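Local coordinates for hypothetical protein TTHA1785 (Thermus thermophilus, PDB 2EPG), which is probably an RtcB-type RNA ligase that joins RNA ends in a GTP- and manganese-dependent reaction through a GMP-histidine intermediate, at residues E176-W189 against R332-F344. Sequence-based numbering, arbitrary orientation.
Sequences EDVRFIESQGRLPW and RVLYDLAHNNAKF
Glu182 reaches from the loop 176-189 across to strand 332-347 and divides its carboxylate between two protein partners, an example of one buried acid tying a loop to a strand that leads to the predicted GMP and manganese site. Its CG lies anti to the backbone N (chi1 177°) and the chain runs out extended, carrying OE1 to the backbone of Ala338, whose N donates to it at 3.0 Å in a nearly straight bond. OE2 takes a salt bridge from Lys343 NZ (2.9 Å), which arrives on the anti side, 27° out of the carboxylate plane; a bend at chi3 of Lys343 brings the ammonium there and beside Ser183 OG. A lysine in place of Glu182 would probably leave the Ala338 N-H without its acceptor and set two like charges against each other at Lys343. Backbone also grips backbone: Glu182 N donates to Asp336 O at 2.8 Å. Toward the start of both segments, Phe180 CB packs on Val333 CG1 (3.8 Å), and one water joins Glu176 OE2 and Asp177 OD2 to Val333 N. In the second shell, Asp336 is held by salt bridges to Arg112 and Arg308, while Asp177 pairs with Arg316. His339, a predicted ligand of manganese and GMP, and Asn340, predicted for GMP, follow Ala338. Strand 110-119 pairs antiparallel with strand 332-347, where Leu334 and Tyr335 both face Leu113 in a classic beta bulge, and helix 288-321 packs Phe305 against Ile181, Leu187 and Asp336.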
ATOM      1  N   GLU A 176       4.826  20.798  -3.761  1.00 33.28           N
ATOM      2  CA  GLU A 176       3.777  20.015  -4.406  1.00 34.89           C
ATOM      3  C   GLU A 176       3.757  18.512  -4.061  1.00 32.89           C
ATOM      4  O   GLU A 176       2.800  17.825  -4.395  1.00 33.06           O
ATOM      5  CB  GLU A 176       3.866  20.173  -5.932  1.00 37.16           C
ATOM      6  CG  GLU A 176       5.151  19.588  -6.548  1.00 42.37           C
ATOM      7  CD  GLU A 176       4.969  19.126  -7.998  1.00 46.39           C
ATOM      8  OE1 GLU A 176       4.489  19.925  -8.831  1.00 49.58           O
ATOM      9  OE2 GLU A 176       5.306  17.960  -8.308  1.00 47.46           O
ATOM     10  N   ASP A 177       4.784  18.003  -3.386  1.00 29.08           N
ATOM     11  CA  ASP A 177       4.820  16.567  -3.087  1.00 28.85           C
ATOM     12  C   ASP A 177       3.550  16.017  -2.456  1.00 28.58           C
ATOM     13  O   ASP A 177       3.062  14.966  -2.851  1.00 28.03           O
ATOM     14  CB  ASP A 177       6.002  16.230  -2.175  1.00 27.25           C
ATOM     15  CG  ASP A 177       7.329  16.313  -2.889  1.00 26.49           C
ATOM     16  OD1 ASP A 177       8.367  16.202  -2.219  1.00 29.70           O
ATOM     17  OD2 ASP A 177       7.346  16.483  -4.123  1.00 26.95           O
ATOM     18  N   VAL A 178       3.021  16.749  -1.483  1.00 27.74           N
ATOM     19  CA  VAL A 178       1.845  16.350  -0.735  1.00 29.80           C
ATOM     20  C   VAL A 178       0.591  16.103  -1.556  1.00 30.39           C
ATOM     21  O   VAL A 178      -0.223  15.264  -1.179  1.00 29.65           O
ATOM     22  CB  VAL A 178       1.532  17.402   0.370  1.00 31.22           C
ATOM     23  CG1 VAL A 178       0.190  17.106   1.023  1.00 31.27           C
ATOM     24  CG2 VAL A 178       2.641  17.381   1.422  1.00 29.40           C
ATOM     25  N   ARG A 179       0.439  16.845  -2.655  1.00 31.49           N
ATOM     26  CA  ARG A 179      -0.720  16.729  -3.543  1.00 34.68           C
ATOM     27  C   ARG A 179      -0.848  15.345  -4.155  1.00 32.26           C
ATOM     28  O   ARG A 179      -1.942  14.919  -4.515  1.00 33.04           O
ATOM     29  CB  ARG A 179      -0.619  17.722  -4.707  1.00 39.64           C
ATOM     30  CG  ARG A 179      -0.561  19.195  -4.327  1.00 48.91           C
ATOM     31  CD  ARG A 179      -1.798  19.931  -4.843  1.00 53.38           C
ATOM     32  NE  ARG A 179      -2.094  19.554  -6.229  1.00 57.22           N
ATOM     33  CZ  ARG A 179      -3.250  19.796  -6.836  1.00 56.40           C
ATOM     34  NH1 ARG A 179      -3.439  19.417  -8.090  1.00 56.54           N
ATOM     35  NH2 ARG A 179      -4.217  20.419  -6.184  1.00 58.78           N
ATOM     36  N   PHE A 180       0.268  14.639  -4.278  1.00 29.85           N
ATOM     37  CA  PHE A 180       0.237  13.318  -4.897  1.00 28.61           C
ATOM     38  C   PHE A 180       0.431  12.131  -3.961  1.00 27.42           C
ATOM     39  O   PHE A 180       0.905  11.056  -4.346  1.00 26.18           O
ATOM     40  CB  PHE A 180       1.233  13.314  -6.050  1.00 29.12           C
ATOM     41  CG  PHE A 180       1.005  14.455  -7.002  1.00 31.87           C
ATOM     42  CD1 PHE A 180       1.701  15.652  -6.856  1.00 34.01           C
ATOM     43  CD2 PHE A 180       0.015  14.371  -7.976  1.00 31.69           C
ATOM     44  CE1 PHE A 180       1.412  16.755  -7.667  1.00 36.13           C
ATOM     45  CE2 PHE A 180      -0.282  15.465  -8.793  1.00 33.44           C
ATOM     46  CZ  PHE A 180       0.418  16.659  -8.638  1.00 34.97           C
ATOM     47  N   ILE A 181       0.052  12.343  -2.714  1.00 25.52           N
ATOM     48  CA  ILE A 181       0.106  11.284  -1.730  1.00 24.48           C
ATOM     49  C   ILE A 181      -1.349  11.018  -1.404  1.00 23.79           C
ATOM     50  O   ILE A 181      -2.148  11.957  -1.324  1.00 23.34           O
ATOM     51  CB  ILE A 181       0.793  11.726  -0.426  1.00 23.73           C
ATOM     52  CG1 ILE A 181       2.196  12.257  -0.720  1.00 22.70           C
ATOM     53  CG2 ILE A 181       0.857  10.540   0.544  1.00 23.88           C
ATOM     54  CD1 ILE A 181       2.872  12.860   0.512  1.00 23.80           C
ATOM     55  N   GLU A 182      -1.694   9.748  -1.230  1.00 26.19           N
ATOM     56  CA  GLU A 182      -3.047   9.365  -0.849  1.00 26.85           C
ATOM     57  C   GLU A 182      -3.342  10.125   0.459  1.00 27.71           C
ATOM     58  O   GLU A 182      -2.495  10.160   1.359  1.00 27.05           O
ATOM     59  CB  GLU A 182      -3.093   7.859  -0.593  1.00 27.70           C
ATOM     60  CG  GLU A 182      -4.435   7.335  -0.111  1.00 33.50           C
ATOM     61  CD  GLU A 182      -4.358   5.905   0.426  1.00 36.74           C
ATOM     62  OE1 GLU A 182      -3.363   5.200   0.153  1.00 35.59           O
ATOM     63  OE2 GLU A 182      -5.302   5.485   1.134  1.00 42.98           O
ATOM     64  N   SER A 183      -4.532  10.719   0.554  1.00 27.26           N
ATOM     65  CA  SER A 183      -4.959  11.486   1.735  1.00 27.87           C
ATOM     66  C   SER A 183      -3.961  12.570   2.088  1.00 29.58           C
ATOM     67  O   SER A 183      -3.860  12.963   3.247  1.00 28.75           O
ATOM     68  CB  SER A 183      -5.115  10.565   2.945  1.00 29.94           C
ATOM     69  OG  SER A 183      -6.198   9.677   2.761  1.00 29.71           O
ATOM     70  N   GLN A 184      -3.233  13.046   1.079  1.00 28.52           N
ATOM     71  CA  GLN A 184      -2.212  14.060   1.262  1.00 31.19           C
ATOM     72  C   GLN A 184      -1.183  13.650   2.325  1.00 30.40           C
ATOM     73  O   GLN A 184      -0.574  14.499   2.980  1.00 30.49           O
ATOM     74  CB  GLN A 184      -2.855  15.425   1.591  1.00 34.15           C
ATOM     75  CG  GLN A 184      -3.614  16.038   0.397  1.00 41.01           C
ATOM     76  CD  GLN A 184      -3.412  17.559   0.251  1.00 47.88           C
ATOM     77  OE1 GLN A 184      -3.860  18.359   1.092  1.00 50.47           O
ATOM     78  NE2 GLN A 184      -2.725  17.959  -0.822  1.00 50.15           N
ATOM     79  N   GLY A 185      -0.992  12.339   2.480  1.00 29.51           N
ATOM     80  CA  GLY A 185      -0.027  11.826   3.436  1.00 27.14           C
ATOM     81  C   GLY A 185      -0.390  12.059   4.888  1.00 26.92           C
ATOM     82  O   GLY A 185       0.494  12.130   5.731  1.00 25.34           O
ATOM     83  N   ARG A 186      -1.686  12.156   5.184  1.00 27.00           N
ATOM     84  CA  ARG A 186      -2.152  12.396   6.547  1.00 27.63           C
ATOM     85  C   ARG A 186      -3.487  11.759   6.849  1.00 28.66           C
ATOM     86  O   ARG A 186      -4.498  12.150   6.261  1.00 28.32           O
ATOM     87  CB  ARG A 186      -2.304  13.903   6.803  1.00 29.64           C
ATOM     88  CG  ARG A 186      -2.822  14.291   8.195  1.00 33.05           C
ATOM     89  CD  ARG A 186      -3.008  15.815   8.293  1.00 37.32           C
ATOM     90  NE  ARG A 186      -3.396  16.300   9.624  1.00 40.47           N
ATOM     91  CZ  ARG A 186      -4.642  16.324  10.099  1.00 41.28           C
ATOM     92  NH1 ARG A 186      -4.872  16.788  11.326  1.00 42.40           N
ATOM     93  NH2 ARG A 186      -5.655  15.903   9.355  1.00 39.68           N
ATOM     94  N   LEU A 187      -3.513  10.769   7.740  1.00 27.91           N
ATOM     95  CA  LEU A 187      -4.800  10.205   8.121  1.00 29.11           C
ATOM     96  C   LEU A 187      -5.256  11.179   9.203  1.00 31.53           C
ATOM     97  O   LEU A 187      -4.476  11.551  10.081  1.00 31.06           O
ATOM     98  CB  LEU A 187      -4.671   8.783   8.663  1.00 27.22           C
ATOM     99  CG  LEU A 187      -4.968   7.736   7.584  1.00 28.58           C
ATOM    100  CD1 LEU A 187      -3.916   7.832   6.486  1.00 29.06           C
ATOM    101  CD2 LEU A 187      -4.982   6.345   8.196  1.00 27.94           C
ATOM    102  N   PRO A 188      -6.518  11.624   9.139  1.00 33.20           N
ATOM    103  CA  PRO A 188      -7.080  12.579  10.100  1.00 37.13           C
ATOM    104  C   PRO A 188      -7.220  12.213  11.571  1.00 39.43           C
ATOM    105  O   PRO A 188      -7.296  13.104  12.405  1.00 41.85           O
ATOM    106  CB  PRO A 188      -8.433  12.920   9.486  1.00 37.33           C
ATOM    107  CG  PRO A 188      -8.816  11.610   8.822  1.00 37.46           C
ATOM    108  CD  PRO A 188      -7.527  11.233   8.136  1.00 33.01           C
ATOM    109  N   TRP A 189      -7.247  10.937  11.919  1.00 42.19           N
ATOM    110  CA  TRP A 189      -7.453  10.615  13.327  1.00 46.59           C
ATOM    111  C   TRP A 189      -6.230  10.339  14.203  1.00 45.82           C
ATOM    112  O   TRP A 189      -6.367  10.100  15.406  1.00 46.35           O
ATOM    113  CB  TRP A 189      -8.453   9.458  13.428  1.00 52.80           C
ATOM    114  CG  TRP A 189      -9.826   9.817  12.906  1.00 58.91           C
ATOM    115  CD1 TRP A 189     -10.740   8.965  12.351  1.00 61.57           C
ATOM    116  CD2 TRP A 189     -10.440  11.118  12.903  1.00 61.39           C
ATOM    117  NE1 TRP A 189     -11.879   9.651  11.998  1.00 63.47           N
ATOM    118  CE2 TRP A 189     -11.721  10.975  12.326  1.00 63.61           C
ATOM    119  CE3 TRP A 189     -10.030  12.390  13.328  1.00 62.52           C
ATOM    120  CZ2 TRP A 189     -12.599  12.057  12.168  1.00 64.85           C
ATOM    121  CZ3 TRP A 189     -10.903  13.466  13.168  1.00 63.55           C
ATOM    122  CH2 TRP A 189     -12.170  13.291  12.591  1.00 64.57           C
ATOM    123  N   ARG A 332       9.578  14.135  -9.628  1.00 31.24           N
ATOM    124  CA  ARG A 332       8.337  14.519  -8.979  1.00 31.87           C
ATOM    125  C   ARG A 332       7.615  13.294  -8.474  1.00 29.03           C
ATOM    126  O   ARG A 332       7.839  12.193  -8.978  1.00 27.63           O
ATOM    127  CB  ARG A 332       7.419  15.257  -9.957  1.00 37.13           C
ATOM    128  CG  ARG A 332       8.047  16.464 -10.636  1.00 44.60           C
ATOM    129  CD  ARG A 332       7.026  17.129 -11.540  1.00 50.96           C
ATOM    130  NE  ARG A 332       7.630  18.048 -12.500  1.00 56.58           N
ATOM    131  CZ  ARG A 332       6.948  18.642 -13.477  1.00 59.93           C
ATOM    132  NH1 ARG A 332       7.566  19.467 -14.320  1.00 59.32           N
ATOM    133  NH2 ARG A 332       5.642  18.406 -13.610  1.00 60.46           N
ATOM    134  N   VAL A 333       6.752  13.489  -7.478  1.00 26.29           N
ATOM    135  CA  VAL A 333       5.964  12.396  -6.949  1.00 24.87           C
ATOM    136  C   VAL A 333       4.807  12.157  -7.933  1.00 26.83           C
ATOM    137  O   VAL A 333       3.970  13.040  -8.140  1.00 26.08           O
ATOM    138  CB  VAL A 333       5.381  12.748  -5.563  1.00 24.69           C
ATOM    139  CG1 VAL A 333       4.475  11.626  -5.079  1.00 23.57           C
ATOM    140  CG2 VAL A 333       6.541  12.990  -4.548  1.00 20.91           C
ATOM    141  N   LEU A 334       4.789  10.991  -8.572  1.00 24.09           N
ATOM    142  CA  LEU A 334       3.706  10.654  -9.486  1.00 22.98           C
ATOM    143  C   LEU A 334       2.542  10.314  -8.558  1.00 23.62           C
ATOM    144  O   LEU A 334       1.448  10.879  -8.671  1.00 24.84           O
ATOM    145  CB  LEU A 334       4.109   9.463 -10.358  1.00 21.56           C
ATOM    146  CG  LEU A 334       3.141   9.108 -11.492  1.00 21.88           C
ATOM    147  CD1 LEU A 334       3.907   8.400 -12.597  1.00 21.15           C
ATOM    148  CD2 LEU A 334       1.995   8.244 -10.950  1.00 20.19           C
ATOM    149  N   TYR A 335       2.781   9.391  -7.631  1.00 22.58           N
ATOM    150  CA  TYR A 335       1.771   9.057  -6.618  1.00 23.05           C
ATOM    151  C   TYR A 335       2.422   8.307  -5.454  1.00 23.14           C
ATOM    152  O   TYR A 335       3.565   7.857  -5.550  1.00 24.06           O
ATOM    153  CB  TYR A 335       0.629   8.200  -7.196  1.00 18.49           C
ATOM    154  CG  TYR A 335      -0.655   8.392  -6.429  1.00 19.04           C
ATOM    155  CD1 TYR A 335      -1.216   9.662  -6.296  1.00 17.42           C
ATOM    156  CD2 TYR A 335      -1.306   7.326  -5.822  1.00 19.44           C
ATOM    157  CE1 TYR A 335      -2.392   9.854  -5.569  1.00 18.64           C
ATOM    158  CE2 TYR A 335      -2.482   7.520  -5.109  1.00 20.92           C
ATOM    159  CZ  TYR A 335      -3.013   8.789  -4.989  1.00 18.17           C
ATOM    160  OH  TYR A 335      -4.177   8.989  -4.279  1.00 20.15           O
ATOM    161  N   ASP A 336       1.685   8.175  -4.360  1.00 24.21           N
ATOM    162  CA  ASP A 336       2.152   7.454  -3.182  1.00 24.65           C
ATOM    163  C   ASP A 336       0.896   6.908  -2.495  1.00 24.44           C
ATOM    164  O   ASP A 336      -0.018   7.670  -2.173  1.00 24.84           O
ATOM    165  CB  ASP A 336       2.943   8.416  -2.272  1.00 24.31           C
ATOM    166  CG  ASP A 336       3.380   7.775  -0.947  1.00 25.37           C
ATOM    167  OD1 ASP A 336       4.553   7.963  -0.559  1.00 22.92           O
ATOM    168  OD2 ASP A 336       2.556   7.109  -0.279  1.00 23.47           O
ATOM    169  N   LEU A 337       0.835   5.592  -2.295  1.00 23.76           N
ATOM    170  CA  LEU A 337      -0.327   4.986  -1.660  1.00 25.55           C
ATOM    171  C   LEU A 337       0.009   3.776  -0.800  1.00 26.64           C
ATOM    172  O   LEU A 337       1.024   3.113  -0.986  1.00 26.82           O
ATOM    173  CB  LEU A 337      -1.380   4.576  -2.707  1.00 25.18           C
ATOM    174  CG  LEU A 337      -1.193   3.238  -3.447  1.00 25.55           C
ATOM    175  CD1 LEU A 337      -2.367   2.997  -4.412  1.00 22.43           C
ATOM    176  CD2 LEU A 337       0.132   3.253  -4.212  1.00 20.33           C
ATOM    177  N   ALA A 338      -0.873   3.506   0.153  1.00 28.66           N
ATOM    178  CA  ALA A 338      -0.726   2.400   1.084  1.00 29.12           C
ATOM    179  C   ALA A 338      -1.189   1.074   0.500  1.00 30.51           C
ATOM    180  O   ALA A 338      -2.038   1.048  -0.384  1.00 31.57           O
ATOM    181  CB  ALA A 338      -1.531   2.700   2.351  1.00 28.99           C
ATOM    182  N   HIS A 339      -0.625  -0.017   1.019  1.00 32.40           N
ATOM    183  CA  HIS A 339      -0.988  -1.375   0.621  1.00 34.13           C
ATOM    184  C   HIS A 339      -1.631  -2.077   1.826  1.00 33.27           C
ATOM    185  O   HIS A 339      -2.240  -3.131   1.678  1.00 33.60           O
ATOM    186  CB  HIS A 339       0.249  -2.153   0.127  1.00 38.31           C
ATOM    187  CG  HIS A 339       0.636  -1.835  -1.288  1.00 45.21           C
ATOM    188  ND1 HIS A 339       1.175  -2.777  -2.143  1.00 48.87           N
ATOM    189  CD2 HIS A 339       0.502  -0.700  -2.018  1.00 46.50           C
ATOM    190  CE1 HIS A 339       1.347  -2.238  -3.339  1.00 47.84           C
ATOM    191  NE2 HIS A 339       0.944  -0.980  -3.290  1.00 47.42           N
ATOM    192  N   ASN A 340      -1.469  -1.496   3.022  1.00 31.50           N
ATOM    193  CA  ASN A 340      -2.077  -2.026   4.255  1.00 30.28           C
ATOM    194  C   ASN A 340      -2.643  -0.827   5.001  1.00 31.04           C
ATOM    195  O   ASN A 340      -1.884   0.059   5.396  1.00 32.20           O
ATOM    196  CB  ASN A 340      -1.058  -2.710   5.189  1.00 31.34           C
ATOM    197  CG  ASN A 340      -0.482  -3.993   4.619  1.00 30.78           C
ATOM    198  OD1 ASN A 340      -1.197  -4.820   4.065  1.00 31.49           O
ATOM    199  ND2 ASN A 340       0.818  -4.173   4.783  1.00 33.39           N
ATOM    200  N   ASN A 341      -3.958  -0.780   5.192  1.00 29.79           N
ATOM    201  CA  ASN A 341      -4.546   0.337   5.908  1.00 30.55           C
ATOM    202  C   ASN A 341      -6.056   0.220   6.051  1.00 30.04           C
ATOM    203  O   ASN A 341      -6.700  -0.464   5.275  1.00 31.43           O
ATOM    204  CB  ASN A 341      -4.230   1.633   5.168  1.00 33.50           C
ATOM    205  CG  ASN A 341      -3.827   2.748   6.099  1.00 38.29           C
ATOM    206  OD1 ASN A 341      -3.562   3.872   5.665  1.00 41.84           O
ATOM    207  ND2 ASN A 341      -3.776   2.448   7.391  1.00 39.33           N
ATOM    208  N   ALA A 342      -6.616   0.878   7.060  1.00 30.15           N
ATOM    209  CA  ALA A 342      -8.064   0.907   7.238  1.00 29.40           C
ATOM    210  C   ALA A 342      -8.361   2.396   7.196  1.00 31.71           C
ATOM    211  O   ALA A 342      -7.693   3.188   7.862  1.00 31.37           O
ATOM    212  CB  ALA A 342      -8.474   0.319   8.575  1.00 29.92           C
ATOM    213  N   LYS A 343      -9.351   2.781   6.403  1.00 30.88           N
ATOM    214  CA  LYS A 343      -9.679   4.187   6.257  1.00 30.49           C
ATOM    215  C   LYS A 343     -11.167   4.398   6.194  1.00 29.36           C
ATOM    216  O   LYS A 343     -11.900   3.543   5.682  1.00 26.85           O
ATOM    217  CB  LYS A 343      -9.067   4.724   4.965  1.00 34.38           C
ATOM    218  CG  LYS A 343      -7.594   4.379   4.808  1.00 38.28           C
ATOM    219  CD  LYS A 343      -6.978   5.180   3.706  1.00 40.21           C
ATOM    220  CE  LYS A 343      -7.037   6.664   4.010  1.00 37.95           C
ATOM    221  NZ  LYS A 343      -6.723   7.379   2.751  1.00 37.74           N
ATOM    222  N   PHE A 344     -11.617   5.532   6.714  1.00 26.80           N
ATOM    223  CA  PHE A 344     -13.032   5.837   6.649  1.00 28.00           C
ATOM    224  C   PHE A 344     -13.270   6.451   5.277  1.00 28.42           C
ATOM    225  O   PHE A 344     -12.618   7.418   4.900  1.00 25.52           O
ATOM    226  CB  PHE A 344     -13.446   6.815   7.749  1.00 27.36           C
ATOM    227  CG  PHE A 344     -13.567   6.172   9.108  1.00 29.79           C
ATOM    228  CD1 PHE A 344     -12.504   6.201  10.007  1.00 28.30           C
ATOM    229  CD2 PHE A 344     -14.742   5.521   9.477  1.00 26.00           C
ATOM    230  CE1 PHE A 344     -12.620   5.586  11.266  1.00 30.33           C
ATOM    231  CE2 PHE A 344     -14.866   4.908  10.721  1.00 28.43           C
ATOM    232  CZ  PHE A 344     -13.806   4.941  11.620  1.00 27.33           C
TER
HETATM  233  O   HOH W   1       6.515  16.016  -6.674  1.00 27.42           O
HETATM  234  O   HOH W   2      -4.053   2.456  -0.679  1.00 29.01           O